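Local coordinates for endo-beta-1,2-glucanase (PDB 6IMV), which hydrolyses internal linkages of beta-1,2-glucans, as a fungal endo-beta-1,2-glucanase that founded a new glycoside hydrolase family, at residues I347-D352 / G360-A365; E377-T382 / S419-G424; D60-D65 / A429-D434. One frame throughout, in Å; residues are numbered along the deposited sequence.

Overall arrangement
Contacts 2 and 3 reach one antiparallel sheet; contact 1 ties a separate two-stranded hairpin, 347-352/357-362, packed on it. Contact 3 pairs strands 57-64 and 427-432. The centres of contacts 1 and 3 are about 12 Å apart, and both touch BGC. D60 comes from segment 60-65 of contact 3, and both N348 ND2 and D60 OD2 hydrogen-bond to BGC O4. A probable hydrogen bond between T351 OG1 and A429 N, 2.8 Å, joins these two contacts. Contact 2 joins 377-382 to 419-424, its centre about 9 Å from that of contact 1. It shares with contact 1 the attached glycan, which begins at N349. Contacts 2 and 3 do not touch, but strands 415-421 and 427-432 are neighbours.

Contact 1 of 3, residues I347-D352 / G360-A365; sequences INNVTD and GYISNA. With NAG (2-acetamido-2-deoxy-beta-D-glucopyranose), chain C; BGC (beta-D-glucopyranose), chain I.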
loop_
_atom_site.group_PDB
_atom_site.type_symbol
_atom_site.label_atom_id
_atom_site.label_comp_id
_atom_site.label_asym_id
_atom_site.label_seq_id
_atom_site.Cartn_x
_atom_site.Cartn_y
_atom_site.Cartn_z
ATOM N N ILE A 347 10.309 -2.548 -5.218
ATOM C CA ILE A 347 11.057 -1.510 -4.500
ATOM C C ILE A 347 12.022 -0.798 -5.459
ATOM O O ILE A 347 12.470 -1.374 -6.464
ATOM C CB ILE A 347 11.811 -2.145 -3.308
ATOM C CG1 ILE A 347 12.293 -1.103 -2.304
ATOM C CG2 ILE A 347 12.967 -3.030 -3.774
ATOM C CD1 ILE A 347 11.182 -0.439 -1.536
ATOM N N ASN A 348 12.351 0.454 -5.122
ATOM C CA ASN A 348 13.419 1.194 -5.776
ATOM C C ASN A 348 14.761 0.526 -5.466
ATOM O O ASN A 348 14.997 0.031 -4.357
ATOM C CB ASN A 348 13.439 2.670 -5.376
ATOM C CG ASN A 348 12.359 3.453 -6.087
ATOM O OD1 ASN A 348 12.509 3.791 -7.262
ATOM N ND2 ASN A 348 11.253 3.696 -5.406
ATOM N N ASN A 349 15.625 0.539 -6.485
ATOM C CA ASN A 349 16.976 0.028 -6.433
ATOM C C ASN A 349 17.856 1.031 -5.683
ATOM O O ASN A 349 17.404 2.136 -5.330
ATOM C CB ASN A 349 17.499 -0.212 -7.851
ATOM C CG ASN A 349 18.552 -1.297 -7.960
ATOM O OD1 ASN A 349 19.080 -1.780 -6.954
ATOM N ND2 ASN A 349 18.851 -1.676 -9.193
ATOM N N VAL A 350 19.118 0.648 -5.477
ATOM C CA VAL A 350 20.100 1.453 -4.756
ATOM C C VAL A 350 20.353 2.781 -5.482
ATOM O O VAL A 350 20.155 2.915 -6.698
ATOM C CB VAL A 350 21.418 0.687 -4.557
ATOM C CG1 VAL A 350 21.215 -0.595 -3.778
ATOM C CG2 VAL A 350 22.121 0.389 -5.875
ATOM N N THR A 351 20.810 3.753 -4.692
ATOM C CA THR A 351 21.336 5.004 -5.157
ATOM C C THR A 351 22.785 4.795 -5.612
ATOM O O THR A 351 23.560 4.111 -4.951
ATOM C CB THR A 351 21.293 6.059 -4.042
ATOM O OG1 THR A 351 19.928 6.260 -3.676
ATOM C CG2 THR A 351 21.921 7.376 -4.447
ATOM N N ASP A 352 23.126 5.409 -6.746
ATOM C CA ASP A 352 24.496 5.601 -7.151
ATOM C C ASP A 352 25.035 6.816 -6.398
ATOM O O ASP A 352 24.634 7.941 -6.681
ATOM C CB ASP A 352 24.606 5.787 -8.663
ATOM C CG ASP A 352 26.039 5.957 -9.142
ATOM O OD1 ASP A 352 26.934 6.138 -8.287
ATOM O OD2 ASP A 352 26.255 5.882 -10.365
ATOM N N GLY A 360 17.259 2.356 -10.686
ATOM C CA GLY A 360 16.079 1.805 -11.340
ATOM C C GLY A 360 15.051 1.342 -10.325
ATOM O O GLY A 360 15.245 1.508 -9.126
ATOM N N TYR A 361 13.939 0.791 -10.823
ATOM C CA TYR A 361 12.920 0.186 -9.975
ATOM C C TYR A 361 12.896 -1.336 -10.176
ATOM O O TYR A 361 12.852 -1.816 -11.301
ATOM C CB TYR A 361 11.553 0.800 -10.261
ATOM C CG TYR A 361 10.493 0.356 -9.289
ATOM C CD1 TYR A 361 10.383 0.946 -8.044
ATOM C CD2 TYR A 361 9.625 -0.675 -9.599
ATOM C CE1 TYR A 361 9.426 0.544 -7.134
ATOM C CE2 TYR A 361 8.658 -1.093 -8.700
ATOM C CZ TYR A 361 8.559 -0.480 -7.463
ATOM O OH TYR A 361 7.604 -0.871 -6.579
ATOM N N ILE A 362 12.916 -2.075 -9.063
ATOM C CA ILE A 362 12.860 -3.546 -9.072
ATOM C C ILE A 362 11.432 -3.987 -8.749
ATOM O O ILE A 362 11.053 -4.019 -7.577
ATOM C CB ILE A 362 13.856 -4.166 -8.065
ATOM C CG1 ILE A 362 15.279 -3.623 -8.218
ATOM C CG2 ILE A 362 13.825 -5.683 -8.163
ATOM C CD1 ILE A 362 16.138 -3.810 -6.982
ATOM N N SER A 363 10.670 -4.339 -9.792
ATOM C CA SER A 363 9.307 -4.863 -9.668
ATOM C C SER A 363 9.324 -6.301 -9.155
ATOM O O SER A 363 8.495 -6.683 -8.320
ATOM C CB SER A 363 8.583 -4.828 -10.993
ATOM O OG SER A 363 8.321 -3.493 -11.384
ATOM N N ASN A 364 10.239 -7.092 -9.723
ATOM C CA ASN A 364 10.185 -8.543 -9.692
ATOM C C ASN A 364 11.005 -9.073 -8.506
ATOM O O ASN A 364 11.921 -9.871 -8.685
ATOM C CB ASN A 364 10.636 -9.127 -11.033
ATOM C CG ASN A 364 12.039 -8.718 -11.432
ATOM O OD1 ASN A 364 12.514 -7.657 -11.053
ATOM N ND2 ASN A 364 12.713 -9.557 -12.201
ATOM N N ALA A 365 10.630 -8.657 -7.289
ATOM C CA ALA A 365 11.273 -9.112 -6.061
ATOM C C ALA A 365 10.234 -9.771 -5.152
ATOM O O ALA A 365 9.324 -9.112 -4.634
ATOM C CB ALA A 365 11.962 -7.968 -5.368
HETATM C C1 NAG C . 19.820 -2.693 -9.511
HETATM C C2 NAG C . 19.636 -3.098 -10.960
HETATM C C3 NAG C . 20.593 -4.241 -11.268
HETATM C C4 NAG C . 22.021 -3.799 -11.024
HETATM C C5 NAG C . 22.166 -3.203 -9.630
HETATM C C6 NAG C . 23.533 -2.541 -9.479
HETATM C C7 NAG C . 17.319 -2.662 -11.640
HETATM C C8 NAG C . 15.997 -3.300 -11.956
HETATM N N2 NAG C . 18.267 -3.494 -11.227
HETATM O O3 NAG C . 20.435 -4.653 -12.614
HETATM O O4 NAG C . 22.855 -4.964 -11.122
HETATM O O5 NAG C . 21.155 -2.226 -9.346
HETATM O O6 NAG C . 23.666 -2.104 -8.131
HETATM O O7 NAG C . 17.505 -1.463 -11.756
HETATM C C2 BGC I . 7.871 4.198 -9.875
HETATM C C3 BGC I . 8.801 4.854 -8.840
HETATM C C4 BGC I . 8.160 4.915 -7.439
HETATM C C5 BGC I . 7.561 3.548 -7.078
HETATM C C6 BGC I . 6.837 3.542 -5.728
HETATM C C1 BGC I . 7.323 2.880 -9.344
HETATM O O1 BGC I . 6.419 2.233 -10.243
HETATM O O2 BGC I . 8.616 3.922 -11.049
HETATM O O3 BGC I . 9.170 6.170 -9.258
HETATM O O4 BGC I . 9.111 5.331 -6.438
HETATM O O5 BGC I . 6.657 3.123 -8.105
HETATM O O6 BGC I . 5.703 4.401 -5.806
#
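I347 and I362 face each other as an antiparallel hydrogen-bonded pair, with N348 and Y361 beside them as a non-hydrogen-bonded pair. I362 N donates to I347 O at 2.7 Å, and I347 N donates back to I362 O at 2.9 Å. N349 N donates to G360 O at 2.8 Å, two residues further along.

The Y361 ring lies between backbone and sugar. I347 O sits over one face, 3.5 Å above the plane and offset toward the rim. BGC C1 lies over the centre of the opposite face, 3.7 Å above the plane. The ring gets there because CG is anti to the backbone N (chi1 -172°). N348 comes to the ring edge, with OD1 3.6 Å from Y361 CD1. Its amide plane stands 79° from the ring. N348 ND2 donates an almost straight bond to BGC O4 at 2.9 Å, and also donates to E418.

N349 carries the glycan: its ND2 is bonded to C1 of NAG (chain C). N349 OD1 accepts V350 N from above the amide plane, and I362 CD1 packs 3.6 Å from that OD1. G360 has no side chain, and a CB there would run into O7 of the NAG.

The chemistry splits the hairpin in two. Y361 and N348 give the glucose an aromatic face and an amide donor, while N349 anchors the first glycan sugar, with G360 and I362 against its acetamide.

Contact 2 of 3, residues E377-T382 / S419-G424; sequences ELDVIT and STRRDG. With NAG (2-acetamido-2-deoxy-beta-D-glucopyranose), chain C; NAG (2-acetamido-2-deoxy-beta-D-glucopyranose), chain B.
D379 and R421 meet in a salt bridge, but not flat against each other. Carboxylate and guanidinium planes are 88° apart. R421 NH1 reaches D379 OD2 at 2.7 Å, yet the bond is bent and weak (122° at the hydrogen). The firmer grip is on D423, within the same turn. R421 holds it side-on with two nitrogens: NE to D423 OD1 at 3.1 Å and NH2 to D423 OD2 at 3.0 Å. OD2 lies in the guanidinium plane, but is met from above its own carboxylate plane. A bend at chi3 (61°) lets the R421 chain turn to serve both acids. C8 of NAG (chain B) covers a face of the same guanidinium. A leucine at R421 would probably leave D379 and D423 without their shared positive partner and uncover that acetamide methyl.

R422 runs extended from CG to NE and uses its edge. NE donates to L378 O at 2.8 Å, with the oxygen in the guanidinium plane. R422 N donates to D379 O, which also accepts from a water bound by D423 N. V380 and R421 share one face of the pairing and cross at about a right angle, V380 CG2 against R421 CG. On the opposite face I381 and T420 lie side by side and point the same way, I381 CG1 to T420 CG2 3.7 Å apart. Between them I381 N donates to T420 O at 2.9 Å, and T420 N returns a bond to I381 O. Nearby, E377 OE1 accepts N2 of NAG (chain C) at 3.0 Å.

R421 to G424 form a type I turn that ends strand 415-421. Strand 415-421 pairs with 380-381, 411-412 and 427-432. V380 packs on N349 and I362 of the hairpin, while I381 reaches V340 and F344.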
loop_
_atom_site.group_PDB
_atom_site.type_symbol
_atom_site.label_atom_id
_atom_site.label_comp_id
_atom_site.label_asym_id
_atom_site.label_seq_id
_atom_site.Cartn_x
_atom_site.Cartn_y
_atom_site.Cartn_z
ATOM N N GLU A 377 14.661 -10.548 -9.400
ATOM C CA GLU A 377 15.849 -9.939 -8.829
ATOM C C GLU A 377 15.690 -9.944 -7.305
ATOM O O GLU A 377 14.738 -9.336 -6.779
ATOM C CB GLU A 377 16.041 -8.515 -9.364
ATOM C CG GLU A 377 17.323 -7.873 -8.856
ATOM C CD GLU A 377 17.646 -6.485 -9.376
ATOM O OE1 GLU A 377 17.111 -6.116 -10.430
ATOM O OE2 GLU A 377 18.437 -5.769 -8.706
ATOM N N LEU A 378 16.630 -10.611 -6.620
ATOM C CA LEU A 378 16.576 -10.858 -5.180
ATOM C C LEU A 378 17.827 -10.320 -4.471
ATOM O O LEU A 378 18.212 -10.823 -3.414
ATOM C CB LEU A 378 16.450 -12.370 -4.970
ATOM C CG LEU A 378 15.228 -13.024 -5.606
ATOM C CD1 LEU A 378 15.233 -14.527 -5.350
ATOM C CD2 LEU A 378 13.949 -12.383 -5.088
ATOM N N ASP A 379 18.449 -9.273 -5.016
ATOM C CA ASP A 379 19.650 -8.723 -4.385
ATOM C C ASP A 379 19.297 -7.567 -3.432
ATOM O O ASP A 379 20.147 -7.158 -2.658
ATOM C CB ASP A 379 20.702 -8.326 -5.425
ATOM C CG ASP A 379 20.237 -7.298 -6.436
ATOM O OD1 ASP A 379 19.035 -7.031 -6.517
ATOM O OD2 ASP A 379 21.098 -6.769 -7.127
ATOM N N VAL A 380 18.051 -7.069 -3.480
ATOM C CA VAL A 380 17.618 -5.908 -2.694
ATOM C C VAL A 380 16.388 -6.276 -1.849
ATOM O O VAL A 380 15.392 -6.797 -2.371
ATOM C CB VAL A 380 17.332 -4.709 -3.622
ATOM C CG1 VAL A 380 16.671 -3.545 -2.881
ATOM C CG2 VAL A 380 18.601 -4.260 -4.342
ATOM N N ILE A 381 16.460 -5.923 -0.555
ATOM C CA ILE A 381 15.427 -6.171 0.455
ATOM C C ILE A 381 14.915 -4.819 0.976
ATOM O O ILE A 381 15.600 -3.790 0.867
ATOM C CB ILE A 381 15.966 -7.046 1.605
ATOM C CG1 ILE A 381 17.263 -6.480 2.195
ATOM C CG2 ILE A 381 16.117 -8.492 1.150
ATOM C CD1 ILE A 381 17.777 -7.221 3.403
ATOM N N THR A 382 13.713 -4.832 1.559
ATOM C CA THR A 382 13.065 -3.600 2.012
ATOM C C THR A 382 12.262 -3.846 3.287
ATOM O O THR A 382 11.566 -4.853 3.413
ATOM C CB THR A 382 12.187 -2.990 0.915
ATOM O OG1 THR A 382 11.530 -1.831 1.434
ATOM C CG2 THR A 382 11.147 -3.952 0.379
ATOM N N SER A 419 15.390 0.922 0.965
ATOM C CA SER A 419 15.872 -0.434 0.714
ATOM C C SER A 419 17.391 -0.511 0.869
ATOM O O SER A 419 18.066 0.503 0.803
ATOM C CB SER A 419 15.462 -0.909 -0.659
ATOM O OG SER A 419 16.209 -0.249 -1.662
ATOM N N THR A 420 17.880 -1.745 1.060
ATOM C CA THR A 420 19.295 -2.083 1.091
ATOM C C THR A 420 19.524 -3.355 0.263
ATOM O O THR A 420 18.686 -4.252 0.237
ATOM C CB THR A 420 19.796 -2.295 2.527
ATOM O OG1 THR A 420 21.188 -2.610 2.482
ATOM C CG2 THR A 420 19.068 -3.391 3.278
ATOM N N ARG A 421 20.688 -3.435 -0.383
ATOM C CA ARG A 421 21.165 -4.702 -0.887
ATOM C C ARG A 421 21.281 -5.674 0.292
ATOM O O ARG A 421 21.688 -5.277 1.406
ATOM C CB ARG A 421 22.512 -4.523 -1.593
ATOM C CG ARG A 421 22.405 -3.896 -2.976
ATOM C CD ARG A 421 23.734 -3.846 -3.706
ATOM N NE ARG A 421 24.270 -5.190 -3.911
ATOM C CZ ARG A 421 24.000 -5.983 -4.947
ATOM N NH1 ARG A 421 23.154 -5.601 -5.890
ATOM N NH2 ARG A 421 24.577 -7.166 -5.027
ATOM N N ARG A 422 20.937 -6.946 0.064
ATOM C CA ARG A 422 21.049 -7.933 1.135
ATOM C C ARG A 422 22.524 -8.164 1.503
ATOM O O ARG A 422 22.808 -8.601 2.613
ATOM C CB ARG A 422 20.312 -9.233 0.795
ATOM C CG ARG A 422 20.835 -9.990 -0.414
ATOM C CD ARG A 422 19.977 -11.215 -0.649
ATOM N NE ARG A 422 20.315 -11.929 -1.866
ATOM C CZ ARG A 422 21.315 -12.790 -1.989
ATOM N NH1 ARG A 422 22.117 -13.039 -0.967
ATOM N NH2 ARG A 422 21.506 -13.387 -3.149
ATOM N N ASP A 423 23.459 -7.846 0.596
ATOM C CA ASP A 423 24.902 -7.995 0.876
ATOM C C ASP A 423 25.475 -6.711 1.506
ATOM O O ASP A 423 26.672 -6.642 1.820
ATOM C CB ASP A 423 25.673 -8.406 -0.385
ATOM C CG ASP A 423 25.774 -7.342 -1.469
ATOM O OD1 ASP A 423 25.450 -6.170 -1.204
ATOM O OD2 ASP A 423 26.179 -7.696 -2.579
ATOM N N GLY A 424 24.642 -5.677 1.649
ATOM C CA GLY A 424 24.997 -4.468 2.397
ATOM C C GLY A 424 25.988 -3.541 1.690
ATOM O O GLY A 424 26.548 -2.661 2.334
HETATM C C1 NAG C . 19.820 -2.693 -9.511
HETATM C C2 NAG C . 19.636 -3.098 -10.960
HETATM C C3 NAG C . 20.593 -4.241 -11.268
HETATM C C4 NAG C . 22.021 -3.799 -11.024
HETATM C C5 NAG C . 22.166 -3.203 -9.630
HETATM C C6 NAG C . 23.533 -2.541 -9.479
HETATM C C7 NAG C . 17.319 -2.662 -11.640
HETATM C C8 NAG C . 15.997 -3.300 -11.956
HETATM N N2 NAG C . 18.267 -3.494 -11.227
HETATM O O3 NAG C . 20.435 -4.653 -12.614
HETATM O O4 NAG C . 22.855 -4.964 -11.122
HETATM O O5 NAG C . 21.155 -2.226 -9.346
HETATM O O6 NAG C . 23.666 -2.104 -8.131
HETATM O O7 NAG C . 17.505 -1.463 -11.756
HETATM C C1 NAG B . 23.920 -4.738 -12.067
HETATM C C2 NAG B . 25.036 -5.758 -11.856
HETATM C C3 NAG B . 26.143 -5.607 -12.908
HETATM C C4 NAG B . 25.602 -5.425 -14.321
HETATM C C5 NAG B . 24.551 -4.306 -14.289
HETATM C C6 NAG B . 24.001 -3.901 -15.652
HETATM C C7 NAG B . 25.395 -6.164 -9.454
HETATM C C8 NAG B . 26.116 -5.634 -8.251
HETATM N N2 NAG B . 25.629 -5.488 -10.565
HETATM O O3 NAG B . 27.011 -6.744 -12.894
HETATM O O4 NAG B . 26.719 -5.148 -15.190
HETATM O O5 NAG B . 23.484 -4.742 -13.428
HETATM O O6 NAG B . 23.022 -4.851 -16.087
HETATM O O7 NAG B . 24.651 -7.131 -9.396
HETATM O O HOH W 1 22.824 -7.818 -2.254
#

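Contact 3 of 3, residues D60-D65 / A429-D434; sequences DGTNID and ALLTWD. With BGC (beta-D-glucopyranose), chain I.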
loop_
_atom_site.group_PDB
_atom_site.type_symbol
_atom_site.label_atom_id
_atom_site.label_comp_id
_atom_site.label_asym_id
_atom_site.label_seq_id
_atom_site.Cartn_x
_atom_site.Cartn_y
_atom_site.Cartn_z
ATOM N N ASP A 60 5.327 11.067 -4.366
ATOM C CA ASP A 60 5.795 9.693 -4.241
ATOM C C ASP A 60 6.762 9.584 -3.054
ATOM O O ASP A 60 6.719 8.616 -2.291
ATOM C CB ASP A 60 6.482 9.210 -5.522
ATOM C CG ASP A 60 7.053 7.803 -5.402
ATOM O OD1 ASP A 60 6.307 6.908 -4.981
ATOM O OD2 ASP A 60 8.241 7.621 -5.731
ATOM N N GLY A 61 7.632 10.585 -2.918
ATOM C CA GLY A 61 8.586 10.665 -1.827
ATOM C C GLY A 61 9.718 11.620 -2.160
ATOM O O GLY A 61 9.535 12.565 -2.916
ATOM N N THR A 62 10.900 11.359 -1.608
ATOM C CA THR A 62 12.053 12.219 -1.842
ATOM C C THR A 62 13.351 11.433 -1.658
ATOM O O THR A 62 13.451 10.520 -0.826
ATOM C CB THR A 62 12.043 13.446 -0.916
ATOM O OG1 THR A 62 13.177 14.251 -1.244
ATOM C CG2 THR A 62 12.125 13.090 0.546
ATOM N N ASN A 63 14.359 11.828 -2.438
ATOM C CA ASN A 63 15.729 11.409 -2.226
ATOM C C ASN A 63 16.251 12.086 -0.957
ATOM O O ASN A 63 15.803 13.175 -0.593
ATOM C CB ASN A 63 16.618 11.781 -3.409
ATOM C CG ASN A 63 16.194 11.104 -4.689
ATOM O OD1 ASN A 63 16.599 9.975 -4.948
ATOM N ND2 ASN A 63 15.384 11.790 -5.480
ATOM N N ILE A 64 17.198 11.420 -0.296
ATOM C CA ILE A 64 17.929 12.004 0.811
ATOM C C ILE A 64 19.419 11.894 0.486
ATOM O O ILE A 64 19.845 10.978 -0.241
ATOM C CB ILE A 64 17.550 11.346 2.158
ATOM C CG1 ILE A 64 17.874 9.846 2.197
ATOM C CG2 ILE A 64 16.089 11.603 2.462
ATOM C CD1 ILE A 64 17.434 9.146 3.473
ATOM N N ASP A 65 20.197 12.844 1.011
ATOM C CA ASP A 65 21.611 12.963 0.691
ATOM C C ASP A 65 22.357 11.713 1.178
ATOM O O ASP A 65 22.178 11.246 2.305
ATOM C CB ASP A 65 22.196 14.244 1.283
ATOM C CG ASP A 65 23.654 14.458 0.922
ATOM O OD1 ASP A 65 23.898 14.996 -0.156
ATOM O OD2 ASP A 65 24.527 14.042 1.717
ATOM N N ALA A 429 18.899 5.556 -1.159
ATOM C CA ALA A 429 18.849 6.721 -0.274
ATOM C C ALA A 429 17.611 7.540 -0.642
ATOM O O ALA A 429 17.684 8.582 -1.309
ATOM C CB ALA A 429 20.134 7.506 -0.394
ATOM N N LEU A 430 16.456 7.000 -0.248
ATOM C CA LEU A 430 15.182 7.419 -0.753
ATOM C C LEU A 430 14.110 7.143 0.307
ATOM O O LEU A 430 14.265 6.234 1.133
ATOM C CB LEU A 430 14.930 6.631 -2.044
ATOM C CG LEU A 430 13.643 6.962 -2.802
ATOM C CD1 LEU A 430 13.752 8.320 -3.468
ATOM C CD2 LEU A 430 13.327 5.889 -3.830
ATOM N N LEU A 431 13.048 7.958 0.282
ATOM C CA LEU A 431 11.834 7.738 1.055
ATOM C C LEU A 431 10.646 7.675 0.089
ATOM O O LEU A 431 10.536 8.540 -0.765
ATOM C CB LEU A 431 11.627 8.900 2.034
ATOM C CG LEU A 431 12.858 9.396 2.789
ATOM C CD1 LEU A 431 12.544 10.721 3.467
ATOM C CD2 LEU A 431 13.348 8.365 3.798
ATOM N N THR A 432 9.758 6.686 0.248
ATOM C CA THR A 432 8.485 6.672 -0.466
ATOM C C THR A 432 7.363 6.237 0.480
ATOM O O THR A 432 7.617 5.553 1.472
ATOM C CB THR A 432 8.520 5.748 -1.695
ATOM O OG1 THR A 432 8.686 4.401 -1.253
ATOM C CG2 THR A 432 9.624 6.099 -2.674
ATOM N N TRP A 433 6.126 6.633 0.149
ATOM C CA TRP A 433 4.932 6.174 0.870
ATOM C C TRP A 433 4.890 4.647 0.864
ATOM O O TRP A 433 4.644 4.029 1.910
ATOM C CB TRP A 433 3.639 6.744 0.275
ATOM C CG TRP A 433 3.460 8.205 0.522
ATOM C CD1 TRP A 433 3.964 9.221 -0.230
ATOM C CD2 TRP A 433 2.746 8.822 1.608
ATOM N NE1 TRP A 433 3.602 10.426 0.298
ATOM C CE2 TRP A 433 2.856 10.218 1.429
ATOM C CE3 TRP A 433 2.022 8.338 2.702
ATOM C CZ2 TRP A 433 2.278 11.131 2.313
ATOM C CZ3 TRP A 433 1.456 9.241 3.575
ATOM C CH2 TRP A 433 1.592 10.615 3.388
ATOM N N ASP A 434 5.113 4.066 -0.325
ATOM C CA ASP A 434 5.017 2.616 -0.544
ATOM C C ASP A 434 5.952 1.854 0.414
ATOM O O ASP A 434 5.546 0.828 0.970
ATOM C CB ASP A 434 5.287 2.260 -2.013
ATOM C CG ASP A 434 4.101 2.472 -2.948
ATOM O OD1 ASP A 434 3.612 3.598 -3.035
ATOM O OD2 ASP A 434 3.695 1.503 -3.623
HETATM C C2 BGC I . 7.871 4.198 -9.875
HETATM C C3 BGC I . 8.801 4.854 -8.840
HETATM C C4 BGC I . 8.160 4.915 -7.439
HETATM C C5 BGC I . 7.561 3.548 -7.078
HETATM C C6 BGC I . 6.837 3.542 -5.728
HETATM C C1 BGC I . 7.323 2.880 -9.344
HETATM O O1 BGC I . 6.419 2.233 -10.243
HETATM O O2 BGC I . 8.616 3.922 -11.049
HETATM O O3 BGC I . 9.170 6.170 -9.258
HETATM O O4 BGC I . 9.111 5.331 -6.438
HETATM O O5 BGC I . 6.657 3.123 -8.105
HETATM O O6 BGC I . 5.703 4.401 -5.806
HETATM O O HOH W 2 5.309 5.644 -2.790
HETATM O O HOH W 3 18.798 8.843 -4.022
#
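D60 and T432 meet beside the glucose, with D60 OD2 3.7 Å from T432 CG2. The D60 carboxylate takes two hydroxyls of the sugar, one on each oxygen. BGC O4 donates to OD2 at 2.5 Å, and BGC O6 donates to OD1 at 2.7 Å. With CG anti to the backbone N (chi1 177°), the carboxylate is carried to the sugar. H75 is a second partner of OD2. A water bonded to D60 OD1 also accepts from D434 N, and D434 makes a salt bridge to K82.

The next shell fixes the backbone of D60. W433 N donates to D60 O at 3.2 Å, and CD1 at the edge of the indole lies beside the same oxygen. T432 OG1 accepts S435 N and is also hydrogen-bonded to E418 OE1. G61 CA comes within 3.1 Å of L431 O, where a CB would collide.

Further out is plain antiparallel pairing, with strand directions 167° apart. L431 N donates to T62 O at 2.8 Å and T62 N returns a bond to L431 O. I64 N donates to A429 O from above the carbonyl plane. L431 CD1 touches both T62 CG2 and I64 CG2, each at 3.8 Å.

Strand 57-64 runs between 71-78 and 427-432, and 415-421 lies beyond 427-432 in the sheet. T432 is the N-cap of helix 433-443. W433 packs on helix 80-94, and F44 meets its ring edge-to-face.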